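Local coordinates for putative thiosulfate sulfurtransferase YNJE (Escherichia coli, PDB 2WLR), which catalyses the transfer of sulfur from thiosulfate to cyanide, giving thiocyanate and sulfite, by way of a cysteine persulfide intermediate, at residues N19-D24 against N72-A77; A80-D85 against S104-A109; K159-S164 against G251-V256; S307-K312 against G391-W396; E314-R319 against P403-E408. All blocks are in the same frame, centred on the assembly; numbering follows the deposited sequence.

Interaction 1: N19-D24 against N72-A77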
# COMPACT_ATOMS: atom_id res chain seq x y z
N ASN A 19 21.42 -22.63 2.75
CA ASN A 19 20.79 -21.93 1.63
C ASN A 19 19.28 -22.13 1.59
O ASN A 19 18.67 -22.35 0.54
CB ASN A 19 21.45 -22.36 0.31
CG ASN A 19 21.12 -21.42 -0.85
OD1 ASN A 19 20.87 -20.24 -0.65
ND2 ASN A 19 21.14 -21.96 -2.07
N GLY A 20 18.68 -22.02 2.77
CA GLY A 20 17.24 -22.18 2.94
C GLY A 20 16.53 -20.86 2.97
O GLY A 20 17.14 -19.80 2.88
N LYS A 21 15.20 -20.93 3.10
CA LYS A 21 14.36 -19.76 3.18
C LYS A 21 13.42 -19.86 4.38
O LYS A 21 12.91 -20.94 4.69
CB LYS A 21 13.54 -19.61 1.90
CG LYS A 21 14.39 -19.20 0.68
CD LYS A 21 13.58 -19.09 -0.61
CE LYS A 21 14.50 -18.82 -1.80
NZ LYS A 21 15.34 -20.01 -2.11
N ALA A 22 13.24 -18.75 5.08
CA ALA A 22 12.28 -18.67 6.19
C ALA A 22 10.93 -18.16 5.67
O ALA A 22 10.87 -17.30 4.79
CB ALA A 22 12.84 -17.76 7.30
N ILE A 23 9.86 -18.68 6.27
CA ILE A 23 8.50 -18.26 5.91
C ILE A 23 7.73 -17.90 7.19
O ILE A 23 7.55 -18.71 8.09
CB ILE A 23 7.70 -19.34 5.16
CG1 ILE A 23 8.46 -19.74 3.89
CG2 ILE A 23 6.30 -18.82 4.89
CD1 ILE A 23 7.75 -20.81 3.04
N ASP A 24 7.35 -16.63 7.25
CA ASP A 24 6.60 -16.02 8.34
C ASP A 24 5.13 -16.25 8.04
O ASP A 24 4.61 -15.77 7.02
CB ASP A 24 6.96 -14.53 8.34
CG ASP A 24 6.45 -13.77 9.53
OD1 ASP A 24 5.39 -14.07 10.08
OD2 ASP A 24 7.15 -12.80 9.95
N ASN A 72 11.14 -18.12 -5.93
CA ASN A 72 12.35 -18.94 -6.13
C ASN A 72 12.57 -19.98 -5.02
O ASN A 72 13.70 -20.24 -4.56
CB ASN A 72 13.57 -18.03 -6.28
CG ASN A 72 13.37 -16.94 -7.33
OD1 ASN A 72 13.05 -17.22 -8.49
ND2 ASN A 72 13.56 -15.68 -6.93
N LEU A 73 11.49 -20.63 -4.63
CA LEU A 73 11.59 -21.72 -3.67
C LEU A 73 11.89 -23.01 -4.41
O LEU A 73 11.05 -23.52 -5.16
CB LEU A 73 10.28 -21.84 -2.89
CG LEU A 73 10.14 -20.74 -1.83
CD1 LEU A 73 8.69 -20.53 -1.46
CD2 LEU A 73 10.96 -21.11 -0.59
N LYS A 74 13.09 -23.54 -4.23
CA LYS A 74 13.44 -24.76 -4.94
C LYS A 74 12.79 -25.96 -4.25
O LYS A 74 12.76 -26.02 -3.02
CB LYS A 74 14.95 -24.91 -5.03
CG LYS A 74 15.58 -23.80 -5.85
CD LYS A 74 16.32 -22.79 -4.99
CE LYS A 74 17.74 -23.27 -4.68
NZ LYS A 74 17.80 -24.40 -3.68
N THR A 75 12.28 -26.91 -5.05
CA THR A 75 11.53 -28.07 -4.53
C THR A 75 12.10 -28.64 -3.23
O THR A 75 11.37 -28.84 -2.26
CB THR A 75 11.47 -29.21 -5.59
OG1 THR A 75 10.79 -28.75 -6.77
CG2 THR A 75 10.75 -30.43 -5.05
N ASP A 76 13.42 -28.87 -3.22
CA ASP A 76 14.06 -29.61 -2.14
C ASP A 76 14.93 -28.77 -1.22
O ASP A 76 15.55 -29.32 -0.34
CB ASP A 76 14.93 -30.74 -2.72
CG ASP A 76 14.14 -31.73 -3.56
OD1 ASP A 76 12.92 -31.89 -3.35
OD2 ASP A 76 14.76 -32.37 -4.45
N ALA A 77 14.94 -27.45 -1.40
CA ALA A 77 15.70 -26.58 -0.49
C ALA A 77 14.96 -26.47 0.85
O ALA A 77 13.74 -26.48 0.86
CB ALA A 77 15.87 -25.21 -1.11

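Interaction 2: A80-D85 against S104-A109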
# COMPACT_ATOMS: atom_id res chain seq x y z
N ALA A 80 11.95 -23.00 6.49
CA ALA A 80 11.72 -23.02 7.93
C ALA A 80 10.60 -22.05 8.26
O ALA A 80 10.71 -20.85 7.97
CB ALA A 80 12.96 -22.64 8.68
N LEU A 81 9.53 -22.57 8.83
CA LEU A 81 8.33 -21.80 9.15
C LEU A 81 8.37 -21.26 10.55
O LEU A 81 8.96 -21.86 11.46
CB LEU A 81 7.08 -22.67 9.02
CG LEU A 81 6.91 -23.50 7.75
CD1 LEU A 81 5.56 -24.17 7.72
CD2 LEU A 81 7.12 -22.70 6.52
N TYR A 82 7.74 -20.11 10.74
CA TYR A 82 7.49 -19.62 12.08
C TYR A 82 6.19 -18.87 12.21
O TYR A 82 5.52 -18.53 11.22
CB TYR A 82 8.68 -18.83 12.61
CG TYR A 82 8.92 -17.51 11.90
CD1 TYR A 82 9.75 -17.43 10.79
CD2 TYR A 82 8.40 -16.34 12.39
CE1 TYR A 82 9.99 -16.22 10.14
CE2 TYR A 82 8.62 -15.13 11.76
CZ TYR A 82 9.44 -15.06 10.65
OH TYR A 82 9.63 -13.83 10.06
N GLY A 83 5.80 -18.67 13.45
CA GLY A 83 4.53 -18.10 13.80
C GLY A 83 3.82 -18.94 14.83
O GLY A 83 4.45 -19.74 15.52
N ASN A 84 2.51 -18.75 14.96
CA ASN A 84 1.78 -19.60 15.89
C ASN A 84 1.64 -21.03 15.38
O ASN A 84 1.72 -21.28 14.18
CB ASN A 84 0.48 -19.01 16.35
CG ASN A 84 -0.55 -18.96 15.29
OD1 ASN A 84 -1.08 -20.01 14.87
ND2 ASN A 84 -0.90 -17.76 14.87
N ASP A 85 1.52 -21.96 16.32
CA ASP A 85 1.57 -23.37 15.98
C ASP A 85 0.51 -23.77 14.97
O ASP A 85 0.75 -24.56 14.07
CB ASP A 85 1.43 -24.26 17.22
CG ASP A 85 2.63 -24.24 18.10
OD1 ASP A 85 3.64 -23.59 17.76
OD2 ASP A 85 2.54 -24.93 19.16
N SER A 104 10.67 -27.40 7.73
CA SER A 104 11.02 -27.44 9.15
C SER A 104 10.40 -26.26 9.89
O SER A 104 9.80 -25.38 9.27
CB SER A 104 12.53 -27.31 9.30
OG SER A 104 13.21 -28.37 8.66
N ILE A 105 10.55 -26.24 11.21
CA ILE A 105 10.29 -25.05 12.01
C ILE A 105 11.59 -24.27 12.18
O ILE A 105 12.69 -24.86 12.25
CB ILE A 105 9.71 -25.44 13.37
CG1 ILE A 105 9.13 -24.24 14.08
CG2 ILE A 105 10.77 -26.08 14.26
CD1 ILE A 105 8.12 -24.62 15.11
N LEU A 106 11.50 -22.94 12.19
CA LEU A 106 12.64 -22.09 12.48
C LEU A 106 12.70 -21.98 13.99
O LEU A 106 11.86 -21.30 14.60
CB LEU A 106 12.51 -20.72 11.79
CG LEU A 106 13.70 -19.78 11.98
CD1 LEU A 106 14.95 -20.32 11.40
CD2 LEU A 106 13.36 -18.42 11.33
N SER A 107 13.63 -22.71 14.61
CA SER A 107 13.58 -22.97 16.04
C SER A 107 13.78 -21.74 16.89
O SER A 107 13.12 -21.60 17.92
CB SER A 107 14.58 -24.05 16.49
OG SER A 107 15.88 -23.74 16.07
N ASP A 108 14.62 -20.82 16.42
CA ASP A 108 14.94 -19.61 17.18
C ASP A 108 14.20 -18.37 16.65
O ASP A 108 14.58 -17.25 16.97
CB ASP A 108 16.47 -19.37 17.29
CG ASP A 108 17.15 -19.06 15.95
OD1 ASP A 108 16.55 -19.34 14.88
OD2 ASP A 108 18.27 -18.51 15.97
N ALA A 109 13.15 -18.57 15.86
CA ALA A 109 12.41 -17.46 15.27
C ALA A 109 11.91 -16.47 16.30
O ALA A 109 11.30 -16.87 17.28
CB ALA A 109 11.22 -17.97 14.48

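Interaction 3: K159-S164 against G251-V256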
# COMPACT_ATOMS: atom_id res chain seq x y z
N LYS A 159 -22.46 6.53 0.79
CA LYS A 159 -23.34 5.45 0.38
C LYS A 159 -23.18 4.31 1.39
O LYS A 159 -23.89 4.27 2.39
CB LYS A 159 -23.04 5.02 -1.06
CG LYS A 159 -23.59 6.01 -2.13
CD LYS A 159 -23.01 5.74 -3.53
CE LYS A 159 -21.55 6.28 -3.70
NZ LYS A 159 -21.37 7.79 -3.61
N LEU A 160 -22.22 3.43 1.17
CA LEU A 160 -22.00 2.31 2.08
C LEU A 160 -21.71 2.75 3.51
O LEU A 160 -22.13 2.09 4.46
CB LEU A 160 -20.88 1.44 1.53
CG LEU A 160 -21.28 0.63 0.30
CD1 LEU A 160 -20.02 0.01 -0.32
CD2 LEU A 160 -22.35 -0.40 0.66
N TYR A 161 -21.00 3.87 3.67
CA TYR A 161 -20.73 4.46 4.97
C TYR A 161 -22.01 4.62 5.80
O TYR A 161 -21.98 4.39 6.99
CB TYR A 161 -20.07 5.82 4.81
CG TYR A 161 -19.85 6.63 6.09
CD1 TYR A 161 -20.90 7.38 6.66
CD2 TYR A 161 -18.61 6.70 6.71
CE1 TYR A 161 -20.69 8.15 7.79
CE2 TYR A 161 -18.41 7.47 7.85
CZ TYR A 161 -19.47 8.19 8.41
OH TYR A 161 -19.25 8.94 9.54
N LEU A 162 -23.11 5.00 5.17
CA LEU A 162 -24.34 5.17 5.96
C LEU A 162 -24.84 3.85 6.58
O LEU A 162 -25.49 3.87 7.64
CB LEU A 162 -25.46 5.75 5.09
CG LEU A 162 -25.21 7.12 4.48
CD1 LEU A 162 -26.37 7.53 3.55
CD2 LEU A 162 -24.99 8.15 5.55
N ILE A 163 -24.57 2.73 5.93
CA ILE A 163 -24.99 1.42 6.40
C ILE A 163 -24.06 0.92 7.51
O ILE A 163 -24.51 0.45 8.54
CB ILE A 163 -25.05 0.42 5.24
CG1 ILE A 163 -25.99 0.89 4.12
CG2 ILE A 163 -25.46 -0.98 5.77
CD1 ILE A 163 -27.43 1.05 4.55
N SER A 164 -22.75 0.99 7.27
CA SER A 164 -21.74 0.58 8.24
C SER A 164 -20.44 1.35 7.98
O SER A 164 -20.03 1.50 6.85
CB SER A 164 -21.46 -0.92 8.11
OG SER A 164 -20.84 -1.39 9.28
N GLY A 251 -25.22 5.44 9.92
CA GLY A 251 -25.84 6.74 9.77
C GLY A 251 -24.96 7.84 9.21
O GLY A 251 -23.79 7.64 8.84
N THR A 252 -25.54 9.03 9.15
CA THR A 252 -24.89 10.21 8.58
C THR A 252 -23.63 10.58 9.36
O THR A 252 -23.55 10.34 10.57
CB THR A 252 -25.87 11.41 8.58
OG1 THR A 252 -26.26 11.67 9.93
CG2 THR A 252 -27.09 11.11 7.75
N PRO A 253 -22.61 11.14 8.67
CA PRO A 253 -21.42 11.56 9.43
C PRO A 253 -21.76 12.57 10.54
O PRO A 253 -22.45 13.55 10.26
CB PRO A 253 -20.53 12.23 8.35
CG PRO A 253 -21.03 11.73 7.07
CD PRO A 253 -22.49 11.40 7.24
N PRO A 254 -21.28 12.32 11.77
CA PRO A 254 -21.46 13.27 12.88
C PRO A 254 -20.84 14.62 12.60
O PRO A 254 -19.90 14.71 11.82
CB PRO A 254 -20.71 12.63 14.04
CG PRO A 254 -20.67 11.20 13.72
CD PRO A 254 -20.59 11.10 12.23
N LYS A 255 -21.32 15.65 13.29
CA LYS A 255 -20.72 16.97 13.25
C LYS A 255 -19.26 16.91 13.68
O LYS A 255 -18.92 16.27 14.67
CB LYS A 255 -21.47 17.91 14.21
CG LYS A 255 -21.73 19.26 13.64
CD LYS A 255 -22.55 20.10 14.61
CE LYS A 255 -23.37 21.16 13.89
NZ LYS A 255 -22.72 21.63 12.65
N VAL A 256 -18.39 17.57 12.91
CA VAL A 256 -17.00 17.68 13.27
C VAL A 256 -16.70 19.11 13.69
O VAL A 256 -17.14 20.06 13.03
CB VAL A 256 -16.10 17.22 12.09
CG1 VAL A 256 -14.65 17.43 12.38
CG2 VAL A 256 -16.39 15.75 11.77

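Interaction 4: S307-K312 against G391-W396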
# COMPACT_ATOMS: atom_id res chain seq x y z
N SER A 307 -13.86 6.06 -19.68
CA SER A 307 -14.89 6.44 -20.66
C SER A 307 -14.71 7.86 -21.19
O SER A 307 -15.07 8.14 -22.33
CB SER A 307 -16.28 6.28 -20.04
OG SER A 307 -16.45 7.13 -18.91
N TYR A 308 -14.14 8.75 -20.37
CA TYR A 308 -13.96 10.17 -20.71
C TYR A 308 -12.56 10.53 -21.22
O TYR A 308 -12.27 11.70 -21.51
CB TYR A 308 -14.35 11.04 -19.50
CG TYR A 308 -13.59 10.73 -18.22
CD1 TYR A 308 -12.38 11.34 -17.95
CD2 TYR A 308 -14.09 9.83 -17.29
CE1 TYR A 308 -11.68 11.07 -16.79
CE2 TYR A 308 -13.41 9.55 -16.12
CZ TYR A 308 -12.19 10.17 -15.88
OH TYR A 308 -11.52 9.89 -14.71
N ILE A 309 -11.68 9.54 -21.34
CA ILE A 309 -10.39 9.73 -21.97
C ILE A 309 -10.35 9.02 -23.31
O ILE A 309 -10.35 7.78 -23.38
CB ILE A 309 -9.19 9.27 -21.09
CG1 ILE A 309 -9.24 9.97 -19.73
CG2 ILE A 309 -7.88 9.59 -21.77
CD1 ILE A 309 -8.17 9.48 -18.74
N LYS A 310 -10.34 9.80 -24.38
CA LYS A 310 -10.39 9.24 -25.73
C LYS A 310 -9.02 8.73 -26.20
O LYS A 310 -8.94 7.64 -26.74
CB LYS A 310 -10.99 10.27 -26.70
CG LYS A 310 -11.03 9.85 -28.16
CD LYS A 310 -12.10 8.79 -28.44
CE LYS A 310 -12.22 8.54 -29.95
NZ LYS A 310 -12.92 9.64 -30.70
N PRO A 311 -7.94 9.51 -25.98
CA PRO A 311 -6.63 9.04 -26.44
C PRO A 311 -6.16 7.76 -25.77
O PRO A 311 -6.37 7.57 -24.56
CB PRO A 311 -5.71 10.20 -26.07
CG PRO A 311 -6.61 11.38 -26.05
CD PRO A 311 -7.87 10.89 -25.48
N LYS A 312 -5.53 6.91 -26.56
CA LYS A 312 -4.96 5.64 -26.12
C LYS A 312 -3.47 5.67 -26.26
O LYS A 312 -2.92 6.34 -27.16
CB LYS A 312 -5.52 4.48 -26.97
CG LYS A 312 -6.99 4.28 -26.84
CD LYS A 312 -7.46 3.20 -27.82
CE LYS A 312 -8.93 2.87 -27.63
NZ LYS A 312 -9.46 2.04 -28.76
N GLY A 391 -1.40 15.08 -13.20
CA GLY A 391 -2.09 15.11 -14.50
C GLY A 391 -2.22 13.76 -15.18
O GLY A 391 -3.25 13.44 -15.80
N GLY A 392 -1.15 12.97 -15.09
CA GLY A 392 -1.15 11.63 -15.64
C GLY A 392 -1.42 11.58 -17.12
O GLY A 392 -1.10 12.52 -17.88
N TRP A 393 -2.02 10.48 -17.54
CA TRP A 393 -2.29 10.28 -18.95
C TRP A 393 -3.37 11.24 -19.44
O TRP A 393 -3.33 11.69 -20.58
CB TRP A 393 -2.68 8.82 -19.20
CG TRP A 393 -3.16 8.59 -20.60
CD1 TRP A 393 -4.42 8.28 -20.99
CD2 TRP A 393 -2.35 8.61 -21.78
NE1 TRP A 393 -4.46 8.14 -22.37
CE2 TRP A 393 -3.21 8.34 -22.87
CE3 TRP A 393 -1.01 8.87 -22.02
CZ2 TRP A 393 -2.74 8.31 -24.20
CZ3 TRP A 393 -0.54 8.85 -23.32
CH2 TRP A 393 -1.41 8.55 -24.39
N TYR A 394 -4.32 11.58 -18.59
CA TYR A 394 -5.36 12.54 -19.00
C TYR A 394 -4.79 13.88 -19.42
O TYR A 394 -5.17 14.42 -20.46
CB TYR A 394 -6.37 12.75 -17.86
CG TYR A 394 -7.73 13.36 -18.21
CD1 TYR A 394 -8.23 13.36 -19.52
CD2 TYR A 394 -8.54 13.87 -17.22
CE1 TYR A 394 -9.47 13.92 -19.81
CE2 TYR A 394 -9.78 14.42 -17.50
CZ TYR A 394 -10.25 14.42 -18.80
OH TYR A 394 -11.50 14.97 -19.02
N GLU A 395 -3.89 14.42 -18.63
CA GLU A 395 -3.25 15.67 -18.99
C GLU A 395 -2.30 15.48 -20.16
O GLU A 395 -2.36 16.26 -21.14
CB GLU A 395 -2.52 16.25 -17.79
CG GLU A 395 -1.97 17.65 -18.08
CD GLU A 395 -1.09 18.19 -17.01
OE1 GLU A 395 -0.36 17.42 -16.33
OE2 GLU A 395 -1.10 19.43 -16.90
N TRP A 396 -1.42 14.50 -20.08
CA TRP A 396 -0.35 14.32 -21.08
C TRP A 396 -0.96 14.24 -22.46
O TRP A 396 -0.54 14.97 -23.38
CB TRP A 396 0.43 13.05 -20.78
CG TRP A 396 1.63 12.85 -21.62
CD1 TRP A 396 1.72 12.10 -22.75
CD2 TRP A 396 2.94 13.33 -21.35
NE1 TRP A 396 2.99 12.10 -23.22
CE2 TRP A 396 3.78 12.85 -22.39
CE3 TRP A 396 3.50 14.13 -20.35
CZ2 TRP A 396 5.14 13.14 -22.45
CZ3 TRP A 396 4.85 14.42 -20.41
CH2 TRP A 396 5.65 13.92 -21.45
O HOH W 1 -12.45 14.50 -21.52

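Interaction 5: E314-R319 against P403-E408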
# COMPACT_ATOMS: atom_id res chain seq x y z
N GLU A 314 0.46 5.45 -23.96
CA GLU A 314 1.21 5.68 -22.75
C GLU A 314 2.22 6.80 -22.97
O GLU A 314 2.64 7.07 -24.10
CB GLU A 314 1.93 4.40 -22.39
CG GLU A 314 2.54 4.38 -21.02
CD GLU A 314 1.52 4.71 -19.94
OE1 GLU A 314 0.99 3.78 -19.34
OE2 GLU A 314 1.21 5.90 -19.73
N ILE A 315 2.64 7.43 -21.87
CA ILE A 315 3.71 8.41 -21.90
C ILE A 315 4.99 7.75 -22.39
O ILE A 315 5.48 6.76 -21.82
CB ILE A 315 3.93 9.05 -20.51
CG1 ILE A 315 2.64 9.75 -20.06
CG2 ILE A 315 5.17 9.99 -20.52
CD1 ILE A 315 2.76 10.55 -18.79
N ALA A 316 5.56 8.30 -23.46
CA ALA A 316 6.78 7.74 -24.03
C ALA A 316 7.94 7.91 -23.05
O ALA A 316 8.21 9.02 -22.56
CB ALA A 316 7.12 8.42 -25.36
N GLY A 317 8.62 6.80 -22.77
CA GLY A 317 9.70 6.76 -21.83
C GLY A 317 9.28 6.37 -20.42
O GLY A 317 10.14 6.18 -19.58
N ALA A 318 7.97 6.27 -20.16
CA ALA A 318 7.49 5.88 -18.84
C ALA A 318 7.76 4.40 -18.62
O ALA A 318 7.66 3.59 -19.56
CB ALA A 318 5.99 6.19 -18.70
N ARG A 319 8.12 4.06 -17.40
CA ARG A 319 8.41 2.69 -17.02
C ARG A 319 7.19 2.09 -16.37
O ARG A 319 6.53 2.76 -15.57
CB ARG A 319 9.61 2.66 -16.11
CG ARG A 319 10.90 3.08 -16.84
CD ARG A 319 12.03 3.45 -15.94
NE ARG A 319 13.25 3.60 -16.75
CZ ARG A 319 14.31 4.33 -16.40
NH1 ARG A 319 14.36 5.00 -15.26
NH2 ARG A 319 15.35 4.39 -17.23
N PRO A 403 4.91 13.17 -26.64
CA PRO A 403 5.27 11.85 -27.19
C PRO A 403 4.53 10.70 -26.52
O PRO A 403 4.45 10.65 -25.27
CB PRO A 403 6.76 11.76 -26.90
CG PRO A 403 7.23 13.17 -26.79
CD PRO A 403 6.09 13.89 -26.15
N VAL A 404 4.01 9.80 -27.35
CA VAL A 404 3.20 8.65 -26.92
C VAL A 404 3.90 7.34 -27.34
O VAL A 404 4.43 7.23 -28.47
CB VAL A 404 1.75 8.69 -27.53
CG1 VAL A 404 0.98 7.38 -27.28
CG2 VAL A 404 0.96 9.88 -27.01
N ALA A 405 3.93 6.37 -26.43
CA ALA A 405 4.41 5.01 -26.74
C ALA A 405 3.21 4.07 -26.79
O ALA A 405 2.24 4.26 -26.06
CB ALA A 405 5.39 4.50 -25.70
N THR A 406 3.28 3.06 -27.65
CA THR A 406 2.18 2.13 -27.79
C THR A 406 2.69 0.74 -28.12
O THR A 406 3.84 0.58 -28.53
CB THR A 406 1.20 2.60 -28.88
OG1 THR A 406 -0.03 1.86 -28.77
CG2 THR A 406 1.79 2.39 -30.27
N GLY A 407 1.83 -0.25 -27.92
CA GLY A 407 2.14 -1.63 -28.24
C GLY A 407 3.01 -2.37 -27.24
O GLY A 407 3.59 -1.77 -26.31
N GLU A 408 3.10 -3.68 -27.44
CA GLU A 408 3.89 -4.56 -26.59
C GLU A 408 5.36 -4.12 -26.63
O GLU A 408 5.93 -3.83 -27.70
CB GLU A 408 3.74 -6.02 -27.06
CG GLU A 408 2.33 -6.59 -26.90
CD GLU A 408 2.02 -7.07 -25.48
OE1 GLU A 408 2.91 -6.93 -24.62
OE2 GLU A 408 0.91 -7.59 -25.23

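Interaction 1: N19-D24 against N72-A77
In the first rhodanese domain, the opening strand 21-24 of the parallel sheet meets the loop that carries the chain from helix 61-70 into strand 79-82, and Lys-21 reaches across to Asn-72 and Leu-73 of that loop. The lysine suits the partly exposed start of the strand, where a long chain must serve two purposes: its methylenes lie on a leucine while its ammonium group finds a carbonyl. The chain runs extended as far as CE, and the bend at the last torsion (chi4 70°) turns Lys-21 NZ onto Asn-72 O at 3.0 Å. This donor stands 34° out of the carbonyl plane, with a C=O...N angle of 142°.

The flank of the same chain crosses the CD2 branch of Leu-73 at a slant, and Lys-21 CD comes to 3.3 Å from Leu-73 CD2, tighter than normal carbon packing. Leu-73 also packs on Trp-67 of helix 61-70 and on Val-79 of the next strand, joining helix and sheet. Ahead of the strand, Asn-19 has positive phi and is the C-prime residue of the Schellman motif closing helix 12-17, a place asparagine tolerates well. On the loop side, Lys-74 to Ala-77 form a type I turn, which sets the small methyl of Ala-77 facing the incoming chain, with Ala-77 CB 4.3 Å from Asn-19 O.

Interaction 2: A80-D85 against S104-A109
Strands 79-82 and 103-105 are the two parallel strands of a beta-alpha-beta unit in the first rhodanese domain, and Leu-81 lies between two bonds to the neighbouring strand. Its N gives a hydrogen to Ser-104 O at 2.9 Å, nearly straight at 170°, and its carbonyl O receives Leu-106 N, also at 2.9 Å.

The looser side is the face carrying Leu-81 and Ile-105. Leu-81 turns to helix 85-97, whereas Ile-105, at the outermost strand, is partly exposed and touches the partner strand chiefly through its CG1 beside Leu-81 O. Further along, Leu-106 to Ala-109 make a type I turn with Ser-107 exposed on it, its OG weakly bonded to Leu-10 O.

The tight part starts on the face carrying Ala-80. The methyl of Ala-80 rests 3.7 Å from Leu-106 CB, and an alanine is short enough to let the leucine settle close over the sheet. Tyr-82 runs beside Leu-106 in the same direction, its CD1 touching Leu-106 CD2 at 3.8 Å, while the phenol hydroxyl bonds to Glu-45 N. The turn brings Ala-109 back over the start of the tyrosine side chain, the tightest approach, with Ala-109 CB just 3.3 Å from Tyr-82 CB.

Interaction 3: K159-S164 against G251-V256
Tyr-161 and Leu-162, next to each other on a short, weakly bonded helical turn, extend their side chains along the chain of Gly-251 to Pro-254. The tyrosine has its CG opposite the backbone N (chi1 174°), which swings the ring out along the path of the proline pair. Its CE1 side does the touching: the Thr-252 to Pro-253 peptide link sits at the ring edge, near the ring plane, and Tyr-161 CE1 lies 3.7 Å from Pro-253 CG. The two side chains cross at a slant. Farther out, Tyr-161 OH passes 3.4 Å from Pro-253 CA and also nears the CD of Pro-254, while its hydrogen bond is made to Ala-169 O. A tyrosine fits here because the carbon edge of the ring can press on the proline while the hydroxyl bonds beyond it.

Leu-162 has CG anti to its carbonyl carbon and sends CD2 over the Gly-251 to Thr-252 link: Leu-162 CD2 is 3.7 Å from Thr-252 CA and meets Pro-253 CD only loosely. Its carbonyl holds the chain in place, since Gly-251 N donates to Leu-162 O at 2.8 Å with an N-H...O angle of 170°. Gly-251, at phi 92°, has a backbone shape in which a beta carbon would jam against the preceding carbonyl O.

Around the pair, Tyr-161 stacks on His-165 and meets Tyr-171 edge-to-face. This is surface packing of an extended, proline-containing linker, leading from the second rhodanese domain toward the third, against a short helical turn that follows strand 148-154.

Interaction 4: S307-K312 against G391-W396
With chi1 of -162°, Tyr-394 carries its ring away from its own backbone N and out from helix 392-396 to meet Tyr-308, whose ring is tucked between its backbone N and carbonyl carbon. The result is a T-shaped pair: the CD1-CE1 edge of Tyr-308 points at a face of Tyr-394, with ring centroids 5.4 Å apart and planes at 66°. A water joins the two residues as well, donating to Tyr-308 O and hydrogen-bonded to Tyr-394 OH, in that ring's plane.

Ile-309 suits a place between Trp-393 and Tyr-394 because its branches part: Ile-309 CG1 reaches Tyr-394 CD1 at 3.5 Å, whereas its CG2 lies 3.8 Å from Trp-393 NE1. The indole spends its N-H on the loop, Trp-393 NE1 donating to Pro-311 O at 3.0 Å. The oxygen is in the indole plane, but the donor stands 54° above the carbonyl plane, off either lone pair.

Tyr-308 OH bonds to a HEPES molecule, probably from the crystallisation liquor. In this third rhodanese domain, the Trp-393 side chain is about 7 Å from that of Arg-370, which probably binds substrate. The loop leading from helix 296-300 to strand 314-315 is thereby laid along helix 392-396, which directly follows strand 386-389.

Interaction 5: E314-R319 against P403-E408
Glu-314 and Ala-405 form the hydrogen-bonded pair of a short antiparallel ribbon. Glu-314 N donates to Ala-405 O at 3.0 Å, bent to 142° at the hydrogen but almost in line with the C=O bond, and Ala-405 N returns to Glu-314 O at 2.8 Å. A third bond, Ala-316 N to Pro-403 O at 3.2 Å, comes in from above the carbonyl plane. Small residues suit so close an approach: the methyl of Ala-316 lies 3.7 Å from Pro-403 CB and 4.3 Å from Ala-405 CB. Val-404, beside them, lays CG1 against Glu-314 O at 3.6 Å.

In the next shell, the glutamate bends at chi2 (54°) and folds back on its own chain, so that OE2 accepts from Ile-315 N through its anti lone pair. That oxygen also takes a salt bridge from Arg-294 and a bond from Tyr-364 OH, while OE1 receives Ser-292 OG. Several donors thus grip the buried carboxylate. Past the ribbon, a type II turn from Ile-315 to Ala-318 uses Gly-317 at positive phi, sending the chain into strand 319-320. It is a two-stranded antiparallel ribbon by which the chain after helix 392-396 pairs with the segment just before strand 319-320, within the third rhodanese domain.

How the interactions relate
The five contacts form two pairs and a lone contact, spread over the three rhodanese domains. Interactions 1, 2 and 3 follow in series along the chain, before 4 and 5. Interactions 1 and 2, with centres 13 Å apart, share the first domain's parallel sheet, where strands 21-24 and 79-82 are neighbours; Ile-23 N meets Ala-80 O there. Interaction 3 stands alone, 33 Å or more from the others between centres, where the second domain leads into the linker. Interactions 4 and 5 are again 13 Å apart and their segments alternate, with Trp-396 NE1 bonding Pro-403 O and Trp-393 packing on Glu-314 and Val-404. This last pair is in the domain bearing the active-site Cys-365; interaction 1 is about 21 Å from interaction 5 at the nearest atoms.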